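Local coordinates for URE2 protein (Saccharomyces cerevisiae, PDB 1K0D) that represses genes of nitrogen catabolism by holding GATA transcription activators in the cytoplasm and acts as a glutathione peroxidase, this chain being its glutathione S-transferase-like region, at residues B[82-86]-B[87-91]; B[35-38]-B[39-43]; B[22-25]-B[26-30]. All coordinates share one frame; numbering follows the deposited sequence.

Interaction 1 of 3, residues B[82-86]-B[87-91]. With GSH (glutathione), chain F.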
ATOM      1  N   LEU B  82      15.502   4.814  13.278  1.00 33.64           N
ATOM      2  CA  LEU B  82      14.817   3.823  12.454  1.00 31.10           C
ATOM      3  C   LEU B  82      14.215   4.568  11.277  1.00 31.15           C
ATOM      4  O   LEU B  82      13.607   5.625  11.447  1.00 29.50           O
ATOM      5  CB  LEU B  82      13.683   3.148  13.231  1.00 30.31           C
ATOM      6  CG  LEU B  82      12.747   2.266  12.393  1.00 28.44           C
ATOM      7  CD1 LEU B  82      13.498   1.014  11.942  1.00 26.43           C
ATOM      8  CD2 LEU B  82      11.525   1.885  13.210  1.00 26.78           C
ATOM      9  N   SER B  83      14.380   4.017  10.086  1.00 30.79           N
ATOM     10  CA  SER B  83      13.840   4.642   8.892  1.00 33.07           C
ATOM     11  C   SER B  83      12.621   3.891   8.348  1.00 31.81           C
ATOM     12  O   SER B  83      12.672   2.679   8.130  1.00 33.45           O
ATOM     13  CB  SER B  83      14.923   4.706   7.815  1.00 34.59           C
ATOM     14  OG  SER B  83      14.360   5.107   6.580  1.00 42.67           O
ATOM     15  N   ILE B  84      11.521   4.606   8.146  1.00 29.90           N
ATOM     16  CA  ILE B  84      10.322   3.991   7.589  1.00 27.51           C
ATOM     17  C   ILE B  84       9.975   4.725   6.295  1.00 26.02           C
ATOM     18  O   ILE B  84       9.912   5.958   6.270  1.00 26.35           O
ATOM     19  CB  ILE B  84       9.103   4.080   8.542  1.00 28.32           C
ATOM     20  CG1 ILE B  84       9.477   3.626   9.958  1.00 28.11           C
ATOM     21  CG2 ILE B  84       7.989   3.181   8.029  1.00 25.06           C
ATOM     22  CD1 ILE B  84      10.010   4.740  10.855  1.00 27.79           C
ATOM     23  N   TRP B  85       9.780   3.976   5.215  1.00 23.48           N
ATOM     24  CA  TRP B  85       9.437   4.570   3.928  1.00 21.75           C
ATOM     25  C   TRP B  85       8.097   3.986   3.485  1.00 21.50           C
ATOM     26  O   TRP B  85       7.680   2.952   4.001  1.00 24.63           O
ATOM     27  CB  TRP B  85      10.546   4.310   2.902  1.00 23.03           C
ATOM     28  CG  TRP B  85      11.032   2.903   2.874  1.00 23.60           C
ATOM     29  CD1 TRP B  85      11.751   2.262   3.842  1.00 24.54           C
ATOM     30  CD2 TRP B  85      10.826   1.952   1.829  1.00 24.65           C
ATOM     31  NE1 TRP B  85      12.007   0.965   3.460  1.00 26.07           N
ATOM     32  CE2 TRP B  85      11.450   0.749   2.228  1.00 26.53           C
ATOM     33  CE3 TRP B  85      10.172   1.999   0.588  1.00 26.80           C
ATOM     34  CZ2 TRP B  85      11.441  -0.401   1.432  1.00 28.25           C
ATOM     35  CZ3 TRP B  85      10.165   0.854  -0.207  1.00 27.60           C
ATOM     36  CH2 TRP B  85      10.796  -0.329   0.221  1.00 28.39           C
ATOM     37  N   GLU B  86       7.441   4.651   2.534  1.00 21.01           N
ATOM     38  CA  GLU B  86       6.097   4.295   2.048  1.00 19.74           C
ATOM     39  C   GLU B  86       5.132   4.951   3.043  1.00 19.90           C
ATOM     40  O   GLU B  86       5.118   4.603   4.220  1.00 19.03           O
ATOM     41  CB  GLU B  86       5.862   2.779   2.018  1.00 18.93           C
ATOM     42  CG  GLU B  86       6.483   2.067   0.814  1.00 23.44           C
ATOM     43  CD  GLU B  86       5.862   2.488  -0.519  1.00 24.98           C
ATOM     44  OE1 GLU B  86       6.614   2.591  -1.509  1.00 24.60           O
ATOM     45  OE2 GLU B  86       4.627   2.702  -0.588  1.00 26.63           O
ATOM     46  N   SER B  87       4.344   5.914   2.570  1.00 20.32           N
ATOM     47  CA  SER B  87       3.406   6.632   3.427  1.00 20.64           C
ATOM     48  C   SER B  87       2.463   5.715   4.217  1.00 20.97           C
ATOM     49  O   SER B  87       2.105   6.011   5.366  1.00 19.57           O
ATOM     50  CB  SER B  87       2.590   7.618   2.588  1.00 19.58           C
ATOM     51  OG  SER B  87       1.852   6.954   1.576  1.00 17.70           O
ATOM     52  N   GLY B  88       2.057   4.612   3.595  1.00 18.73           N
ATOM     53  CA  GLY B  88       1.173   3.669   4.260  1.00 18.23           C
ATOM     54  C   GLY B  88       1.836   3.022   5.462  1.00 18.96           C
ATOM     55  O   GLY B  88       1.208   2.831   6.509  1.00 19.14           O
ATOM     56  N   ALA B  89       3.115   2.688   5.325  1.00 18.37           N
ATOM     57  CA  ALA B  89       3.842   2.060   6.428  1.00 19.16           C
ATOM     58  C   ALA B  89       4.134   3.104   7.503  1.00 19.17           C
ATOM     59  O   ALA B  89       4.129   2.799   8.697  1.00 18.18           O
ATOM     60  CB  ALA B  89       5.155   1.429   5.918  1.00 15.84           C
ATOM     61  N   ILE B  90       4.398   4.337   7.080  1.00 18.58           N
ATOM     62  CA  ILE B  90       4.669   5.402   8.040  1.00 18.75           C
ATOM     63  C   ILE B  90       3.434   5.635   8.929  1.00 17.15           C
ATOM     64  O   ILE B  90       3.563   5.754  10.149  1.00 18.49           O
ATOM     65  CB  ILE B  90       5.077   6.724   7.315  1.00 19.14           C
ATOM     66  CG1 ILE B  90       6.448   6.545   6.647  1.00 18.44           C
ATOM     67  CG2 ILE B  90       5.160   7.875   8.310  1.00 17.20           C
ATOM     68  CD1 ILE B  90       6.871   7.712   5.785  1.00 16.54           C
ATOM     69  N   LEU B  91       2.245   5.671   8.325  1.00 17.00           N
ATOM     70  CA  LEU B  91       1.014   5.887   9.087  1.00 17.89           C
ATOM     71  C   LEU B  91       0.783   4.798  10.115  1.00 19.11           C
ATOM     72  O   LEU B  91       0.458   5.093  11.274  1.00 19.02           O
ATOM     73  CB  LEU B  91      -0.215   5.978   8.169  1.00 19.11           C
ATOM     74  CG  LEU B  91      -0.275   7.137   7.169  1.00 23.46           C
ATOM     75  CD1 LEU B  91      -1.724   7.369   6.745  1.00 18.48           C
ATOM     76  CD2 LEU B  91       0.311   8.393   7.794  1.00 22.03           C
TER
HETATM   77  N1  GSH F 356       3.561   4.531  -2.777  1.00 31.99           N
HETATM   78  CA1 GSH F 356       4.421   5.611  -2.273  1.00 36.30           C
HETATM   79  C1  GSH F 356       3.958   6.178  -0.897  1.00 33.93           C
HETATM   80  O11 GSH F 356       2.749   6.149  -0.612  1.00 33.78           O
HETATM   81  O12 GSH F 356       4.891   6.662  -0.112  1.00 29.81           O
HETATM   82  CB1 GSH F 356       4.493   6.741  -3.341  1.00 38.96           C
HETATM   83  CG1 GSH F 356       5.889   7.431  -3.362  1.00 44.31           C
HETATM   84  CD1 GSH F 356       5.910   8.540  -4.458  1.00 46.63           C
HETATM   85  OE1 GSH F 356       5.587   8.282  -5.630  1.00 47.90           O
HETATM   86  N2  GSH F 356       6.308   9.756  -4.029  1.00 50.34           N
HETATM   87  CA2 GSH F 356       6.393  10.908  -4.956  1.00 53.29           C
HETATM   88  C2  GSH F 356       7.870  11.134  -5.367  1.00 54.59           C
HETATM   89  O2  GSH F 356       8.813  10.816  -4.628  1.00 52.29           O
HETATM   90  CB2 GSH F 356       5.880  12.188  -4.259  1.00 53.53           C
HETATM   91  SG2 GSH F 356       4.070  12.189  -3.987  1.00 57.52           S
HETATM   92  N3  GSH F 356       8.076  11.707  -6.591  1.00 57.75           N
HETATM   93  CA3 GSH F 356       9.418  12.004  -7.153  1.00 61.06           C
HETATM   94  C3  GSH F 356       9.774  11.003  -8.259  1.00 63.78           C
HETATM   95  O31 GSH F 356      10.878  11.160  -8.808  1.00 65.46           O
HETATM   96  O32 GSH F 356       8.953  10.095  -8.554  1.00 65.65           O
HETATM   97  O   HOH W   1       2.344   3.552   0.867  1.00 34.59           O
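Glu86 and Ser87 meet where strand 82-85 gives way to helix 87-102, and the turn they make is the γ-glutamyl grip of a glutathione S-transferase. Ser87 begins a Ser-Gly-Ala-Ile-Leu run, a version of the family's SNAIL/TRAIL motif. Its backbone N points almost straight at glutathione O12 (2.8 Å, N-H···O 167°), while its OG makes a very short bond of 2.5 Å to O11. Ser87 OG lies between its own N and carbonyl carbon (chi1 60°), a torsion that lets hydroxyl and amide serve the two oxygens of one carboxylate. The first turn of the helix would probably favour that negative group. One residue on, Gly88 N donates to a water that donates to glutathione O11 and Glu86 OE2, and this carboxylate oxygen also receives glutathione N1 at 3.0 Å. Ala89 N makes a weak bond to Glu86 O, and its CB rests 3.5 Å from Trp85 O. Ile90 N supplies the straighter bond to Glu86 O (3.0 Å, 158°), nearly along the C=O axis, so the N-cap residue holds the ligand with its side chain and the helix with its carbonyl. On the strand side, Ile84 CG2 lies 3.9 Å from both Ala89 CB and Ile90 CG1. Ile90 continues onto Val34 of helix 29-40 and Leu74 of strand 73-76, and Leu91 packs on Lys33 and Val37. Helix 87-102 thus packs between the edge strand and helix 29-40, while Trp85 meets Trp121 and Phe124 of the second subunit edge-to-face.

Interaction 2 of 3, residues B[35-38]-B[39-43]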
ATOM      1  N   ALA B  35       2.588  14.291   7.136  1.00 22.37           N
ATOM      2  CA  ALA B  35       2.637  15.500   7.955  1.00 23.15           C
ATOM      3  C   ALA B  35       1.332  15.630   8.734  1.00 22.32           C
ATOM      4  O   ALA B  35       1.335  15.948   9.919  1.00 23.71           O
ATOM      5  CB  ALA B  35       2.852  16.732   7.069  1.00 23.24           C
ATOM      6  N   ILE B  36       0.216  15.368   8.065  1.00 21.71           N
ATOM      7  CA  ILE B  36      -1.089  15.442   8.706  1.00 22.02           C
ATOM      8  C   ILE B  36      -1.213  14.503   9.912  1.00 23.67           C
ATOM      9  O   ILE B  36      -1.630  14.924  10.992  1.00 23.74           O
ATOM     10  CB  ILE B  36      -2.212  15.119   7.697  1.00 21.21           C
ATOM     11  CG1 ILE B  36      -2.399  16.306   6.745  1.00 20.86           C
ATOM     12  CG2 ILE B  36      -3.508  14.796   8.435  1.00 21.90           C
ATOM     13  CD1 ILE B  36      -3.408  16.065   5.660  1.00 22.80           C
ATOM     14  N   VAL B  37      -0.845  13.237   9.740  1.00 22.48           N
ATOM     15  CA  VAL B  37      -0.948  12.287  10.847  1.00 22.22           C
ATOM     16  C   VAL B  37       0.049  12.621  11.948  1.00 22.24           C
ATOM     17  O   VAL B  37      -0.239  12.472  13.132  1.00 20.55           O
ATOM     18  CB  VAL B  37      -0.729  10.842  10.361  1.00 20.74           C
ATOM     19  CG1 VAL B  37      -0.717   9.873  11.551  1.00 17.06           C
ATOM     20  CG2 VAL B  37      -1.835  10.479   9.384  1.00 19.92           C
ATOM     21  N   LEU B  38       1.230  13.063  11.539  1.00 22.73           N
ATOM     22  CA  LEU B  38       2.277  13.457  12.474  1.00 25.36           C
ATOM     23  C   LEU B  38       1.714  14.612  13.332  1.00 26.24           C
ATOM     24  O   LEU B  38       1.861  14.639  14.558  1.00 24.25           O
ATOM     25  CB  LEU B  38       3.492  13.939  11.665  1.00 25.76           C
ATOM     26  CG  LEU B  38       4.943  13.501  11.917  1.00 31.01           C
ATOM     27  CD1 LEU B  38       5.046  12.066  12.420  1.00 27.00           C
ATOM     28  CD2 LEU B  38       5.711  13.669  10.602  1.00 27.27           C
ATOM     29  N   SER B  39       1.054  15.560  12.672  1.00 24.96           N
ATOM     30  CA  SER B  39       0.493  16.703  13.370  1.00 26.40           C
ATOM     31  C   SER B  39      -0.700  16.338  14.245  1.00 24.77           C
ATOM     32  O   SER B  39      -0.782  16.778  15.386  1.00 24.62           O
ATOM     33  CB  SER B  39       0.101  17.789  12.367  1.00 26.95           C
ATOM     34  OG  SER B  39      -0.664  18.792  13.004  1.00 34.27           O
ATOM     35  N   GLU B  40      -1.616  15.528  13.720  1.00 25.32           N
ATOM     36  CA  GLU B  40      -2.794  15.121  14.484  1.00 25.56           C
ATOM     37  C   GLU B  40      -2.438  14.356  15.761  1.00 26.62           C
ATOM     38  O   GLU B  40      -3.117  14.484  16.781  1.00 25.32           O
ATOM     39  CB  GLU B  40      -3.719  14.258  13.613  1.00 27.24           C
ATOM     40  CG  GLU B  40      -4.700  15.043  12.734  1.00 30.73           C
ATOM     41  CD  GLU B  40      -5.833  15.718  13.530  1.00 33.99           C
ATOM     42  OE1 GLU B  40      -6.619  16.481  12.924  1.00 33.97           O
ATOM     43  OE2 GLU B  40      -5.942  15.483  14.756  1.00 34.32           O
ATOM     44  N   LEU B  41      -1.374  13.562  15.708  1.00 25.12           N
ATOM     45  CA  LEU B  41      -0.958  12.774  16.860  1.00 26.29           C
ATOM     46  C   LEU B  41      -0.087  13.549  17.835  1.00 27.88           C
ATOM     47  O   LEU B  41       0.291  13.023  18.879  1.00 27.90           O
ATOM     48  CB  LEU B  41      -0.217  11.513  16.399  1.00 25.24           C
ATOM     49  CG  LEU B  41      -1.076  10.539  15.591  1.00 26.30           C
ATOM     50  CD1 LEU B  41      -0.207   9.428  15.040  1.00 28.74           C
ATOM     51  CD2 LEU B  41      -2.179   9.973  16.466  1.00 23.75           C
ATOM     52  N   GLY B  42       0.233  14.795  17.496  1.00 29.52           N
ATOM     53  CA  GLY B  42       1.057  15.607  18.378  1.00 30.29           C
ATOM     54  C   GLY B  42       2.542  15.297  18.323  1.00 30.99           C
ATOM     55  O   GLY B  42       3.294  15.678  19.215  1.00 32.28           O
ATOM     56  N   PHE B  43       2.973  14.601  17.279  1.00 31.23           N
ATOM     57  CA  PHE B  43       4.382  14.267  17.132  1.00 32.55           C
ATOM     58  C   PHE B  43       5.133  15.471  16.567  1.00 33.67           C
ATOM     59  O   PHE B  43       4.739  16.051  15.553  1.00 32.82           O
ATOM     60  CB  PHE B  43       4.543  13.045  16.217  1.00 31.27           C
ATOM     61  CG  PHE B  43       4.153  11.731  16.871  1.00 32.77           C
ATOM     62  CD1 PHE B  43       3.403  10.781  16.174  1.00 31.38           C
ATOM     63  CD2 PHE B  43       4.552  11.434  18.172  1.00 34.55           C
ATOM     64  CE1 PHE B  43       3.055   9.554  16.764  1.00 28.96           C
ATOM     65  CE2 PHE B  43       4.208  10.207  18.770  1.00 34.71           C
ATOM     66  CZ  PHE B  43       3.457   9.269  18.058  1.00 30.63           C
TER
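Val37 and Leu41 lie side by side at the end of helix 29-40, Leu41 being the first residue beyond it, with Val37 CG1 and Leu41 CD1 meeting at 3.6 Å. Leu41 CG stands anti to its carbonyl carbon (chi1 -64°), a setting that carries the branch back over Val37 O, 3.2 Å from CG. This is the close, buried side, and Leu94 and Tyr98 of helix 87-102 extend it. Leu38 and Phe43 cross at about a right angle, with 4.0 Å between Leu38 CD1 and Phe43 CB. Their backbones are tied as well: Phe43 N reaches back to Leu38 O at 2.9 Å, part of the Schellman motif that ends the helix. The solvent side is Gly42, exposed, whose positive phi (78°) glycine adopts readily. Ser39 and Glu40 are partly exposed, yet their amides continue the helical bonding to Ala35 O and Ile36 O, and other parts of the chain hold their polar ends: Ala252 O binds Ser39 OG, and Arg250 pairs with Glu40 OE1. Apolar contacts thus hold the helix end on both sides, and toward helix 251-258 these polar bonds are added to them.

Interaction 3 of 3, residues B[22-25]-B[26-30]. With GSH (glutathione), chain F.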
ATOM      1  N   LEU B  22      11.102  14.371   8.660  1.00 27.81           N
ATOM      2  CA  LEU B  22      10.330  13.921   7.515  1.00 26.81           C
ATOM      3  C   LEU B  22      10.929  14.404   6.205  1.00 27.47           C
ATOM      4  O   LEU B  22      11.158  15.600   6.026  1.00 27.43           O
ATOM      5  CB  LEU B  22       8.888  14.419   7.624  1.00 23.67           C
ATOM      6  CG  LEU B  22       8.003  14.250   6.384  1.00 25.42           C
ATOM      7  CD1 LEU B  22       7.784  12.762   6.106  1.00 25.62           C
ATOM      8  CD2 LEU B  22       6.661  14.959   6.607  1.00 22.95           C
ATOM      9  N   PHE B  23      11.203  13.471   5.301  1.00 26.94           N
ATOM     10  CA  PHE B  23      11.721  13.830   3.990  1.00 27.75           C
ATOM     11  C   PHE B  23      10.529  13.870   3.063  1.00 28.76           C
ATOM     12  O   PHE B  23       9.751  12.925   3.012  1.00 28.42           O
ATOM     13  CB  PHE B  23      12.732  12.805   3.496  1.00 28.04           C
ATOM     14  CG  PHE B  23      14.024  12.846   4.237  1.00 27.73           C
ATOM     15  CD1 PHE B  23      14.215  12.067   5.368  1.00 27.67           C
ATOM     16  CD2 PHE B  23      15.049  13.683   3.812  1.00 25.45           C
ATOM     17  CE1 PHE B  23      15.417  12.114   6.070  1.00 29.26           C
ATOM     18  CE2 PHE B  23      16.249  13.739   4.504  1.00 28.66           C
ATOM     19  CZ  PHE B  23      16.435  12.952   5.637  1.00 28.22           C
ATOM     20  N   SER B  24      10.385  14.969   2.332  1.00 31.60           N
ATOM     21  CA  SER B  24       9.254  15.135   1.431  1.00 31.70           C
ATOM     22  C   SER B  24       9.606  16.079   0.285  1.00 33.77           C
ATOM     23  O   SER B  24      10.780  16.302  -0.019  1.00 32.35           O
ATOM     24  CB  SER B  24       8.070  15.700   2.224  1.00 30.69           C
ATOM     25  OG  SER B  24       6.927  15.870   1.405  1.00 31.67           O
ATOM     26  N   HIS B  25       8.573  16.616  -0.354  1.00 35.28           N
ATOM     27  CA  HIS B  25       8.732  17.567  -1.446  1.00 39.10           C
ATOM     28  C   HIS B  25       7.571  18.547  -1.325  1.00 40.19           C
ATOM     29  O   HIS B  25       6.453  18.149  -1.007  1.00 39.86           O
ATOM     30  CB  HIS B  25       8.696  16.853  -2.797  1.00 42.83           C
ATOM     31  CG  HIS B  25       9.031  17.741  -3.952  1.00 46.00           C
ATOM     32  ND1 HIS B  25       8.156  18.687  -4.443  1.00 47.72           N
ATOM     33  CD2 HIS B  25      10.155  17.842  -4.702  1.00 46.91           C
ATOM     34  CE1 HIS B  25       8.727  19.332  -5.446  1.00 48.15           C
ATOM     35  NE2 HIS B  25       9.941  18.839  -5.623  1.00 47.56           N
ATOM     36  N   ARG B  26       7.833  19.824  -1.580  1.00 42.01           N
ATOM     37  CA  ARG B  26       6.808  20.854  -1.447  1.00 44.24           C
ATOM     38  C   ARG B  26       5.472  20.576  -2.119  1.00 43.41           C
ATOM     39  O   ARG B  26       4.452  21.100  -1.689  1.00 44.20           O
ATOM     40  CB  ARG B  26       7.364  22.207  -1.909  1.00 47.03           C
ATOM     41  CG  ARG B  26       8.468  22.733  -0.987  1.00 50.03           C
ATOM     42  CD  ARG B  26       8.963  24.117  -1.381  1.00 51.87           C
ATOM     43  NE  ARG B  26      10.024  24.582  -0.489  1.00 52.70           N
ATOM     44  CZ  ARG B  26      11.280  24.143  -0.516  1.00 53.15           C
ATOM     45  NH1 ARG B  26      12.170  24.623   0.343  1.00 52.80           N
ATOM     46  NH2 ARG B  26      11.653  23.238  -1.412  1.00 53.75           N
ATOM     47  N   SER B  27       5.461  19.758  -3.163  1.00 43.36           N
ATOM     48  CA  SER B  27       4.201  19.448  -3.834  1.00 43.93           C
ATOM     49  C   SER B  27       3.932  17.944  -3.879  1.00 42.68           C
ATOM     50  O   SER B  27       3.418  17.426  -4.872  1.00 43.02           O
ATOM     51  CB  SER B  27       4.201  20.010  -5.259  1.00 46.17           C
ATOM     52  OG  SER B  27       5.195  19.387  -6.054  1.00 48.27           O
ATOM     53  N   ALA B  28       4.285  17.244  -2.804  1.00 39.36           N
ATOM     54  CA  ALA B  28       4.074  15.801  -2.731  1.00 36.22           C
ATOM     55  C   ALA B  28       2.915  15.475  -1.787  1.00 33.57           C
ATOM     56  O   ALA B  28       3.062  15.555  -0.565  1.00 32.87           O
ATOM     57  CB  ALA B  28       5.350  15.113  -2.251  1.00 36.22           C
ATOM     58  N   PRO B  29       1.744  15.114  -2.344  1.00 30.73           N
ATOM     59  CA  PRO B  29       0.556  14.773  -1.549  1.00 27.40           C
ATOM     60  C   PRO B  29       0.843  13.698  -0.496  1.00 26.35           C
ATOM     61  O   PRO B  29       0.341  13.769   0.630  1.00 23.40           O
ATOM     62  CB  PRO B  29      -0.441  14.310  -2.602  1.00 28.52           C
ATOM     63  CG  PRO B  29      -0.088  15.168  -3.784  1.00 31.92           C
ATOM     64  CD  PRO B  29       1.428  15.111  -3.785  1.00 30.83           C
ATOM     65  N   ASN B  30       1.658  12.711  -0.859  1.00 24.37           N
ATOM     66  CA  ASN B  30       2.003  11.655   0.082  1.00 25.50           C
ATOM     67  C   ASN B  30       2.810  12.208   1.244  1.00 25.33           C
ATOM     68  O   ASN B  30       2.776  11.665   2.346  1.00 23.71           O
ATOM     69  CB  ASN B  30       2.782  10.543  -0.613  1.00 27.38           C
ATOM     70  CG  ASN B  30       1.884   9.630  -1.414  1.00 30.70           C
ATOM     71  OD1 ASN B  30       0.840   9.198  -0.929  1.00 33.37           O
ATOM     72  ND2 ASN B  30       2.280   9.328  -2.646  1.00 32.99           N
TER
HETATM   73  N1  GSH F 356       3.561   4.531  -2.777  1.00 31.99           N
HETATM   74  CA1 GSH F 356       4.421   5.611  -2.273  1.00 36.30           C
HETATM   75  C1  GSH F 356       3.958   6.178  -0.897  1.00 33.93           C
HETATM   76  O11 GSH F 356       2.749   6.149  -0.612  1.00 33.78           O
HETATM   77  O12 GSH F 356       4.891   6.662  -0.112  1.00 29.81           O
HETATM   78  CB1 GSH F 356       4.493   6.741  -3.341  1.00 38.96           C
HETATM   79  CG1 GSH F 356       5.889   7.431  -3.362  1.00 44.31           C
HETATM   80  CD1 GSH F 356       5.910   8.540  -4.458  1.00 46.63           C
HETATM   81  OE1 GSH F 356       5.587   8.282  -5.630  1.00 47.90           O
HETATM   82  N2  GSH F 356       6.308   9.756  -4.029  1.00 50.34           N
HETATM   83  CA2 GSH F 356       6.393  10.908  -4.956  1.00 53.29           C
HETATM   84  C2  GSH F 356       7.870  11.134  -5.367  1.00 54.59           C
HETATM   85  O2  GSH F 356       8.813  10.816  -4.628  1.00 52.29           O
HETATM   86  CB2 GSH F 356       5.880  12.188  -4.259  1.00 53.53           C
HETATM   87  SG2 GSH F 356       4.070  12.189  -3.987  1.00 57.52           S
HETATM   88  N3  GSH F 356       8.076  11.707  -6.591  1.00 57.75           N
HETATM   89  CA3 GSH F 356       9.418  12.004  -7.153  1.00 61.06           C
HETATM   90  C3  GSH F 356       9.774  11.003  -8.259  1.00 63.78           C
HETATM   91  O31 GSH F 356      10.878  11.160  -8.808  1.00 65.46           O
HETATM   92  O32 GSH F 356       8.953  10.095  -8.554  1.00 65.65           O
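His25 sets the edge of its ring against the amides of Ser27 and Ala28 in the loop between strand 20-24 and helix 29-40, the first β-α link of the thioredoxin-like β-α-β unit. The imidazole can be followed outward from the backbone. CB sits 3.8 Å from Ala28 CB, the apolar base of the contact. With CG anti to the backbone N (chi1 -172°), the ring swings forward along the chain instead of back toward the strand. CG itself lies 3.4 Å from Arg26 N. The next atom, ND1, does the polar work: it accepts Ser27 N at 3.2 Å, an almost linear bond (172°) whose donor stands in the ring plane. That edge-on bond helps to fix the rotation of the imidazole. CE1, further out, passes 3.6 Å from Ser27 OG. The backbone of His25 contributes a second tie, because Ala28 N donates to His25 O at 3.0 Å from well above the carbonyl plane, and the loop is closed twice around one residue.

The same loop also borders the ligand. Ala28, at the N-cap of the helix, turns its methyl toward the strand segment and also touches glutathione, while Leu22 and Ser24 are hydrogen-bonded to the neighbouring strand 45-49 through Asn46 and Ile48. Pro29 and Asn30 follow at the helix start, packed against Trp222 of helix 220-223. Pro29 CD reaches the cysteinyl sulfur, SG2. Asn30, an experimentally established glutathione-binding residue, also lies beside this sulfur, its ND2 standing 3.6 Å from SG2.

How the interactions relate
The three contacts follow one another within the thioredoxin-like half of the chain, their centres 13 to 14 Å apart. Interactions 1 and 3 share the glutathione: Glu86 and Ser87 of interaction 1 take its γ-glutamyl end, 26-30 flanks its cysteinyl part, and the two meet where Ser87 OG comes within 3.5 Å of Asn30 OD1. Lys33 NZ links them further, bonding to Ser87 OG and, weakly, to Asn30 OD1. Interaction 2 stands back from the pocket, the side chain of Val37 about 12 Å from the ligand, but it closes the same helix that interaction 3 opens. Leu91 CD2 against Val37 CG2, 3.4 Å apart, joins it to interaction 1, where the two helices that begin at the ligand pack together.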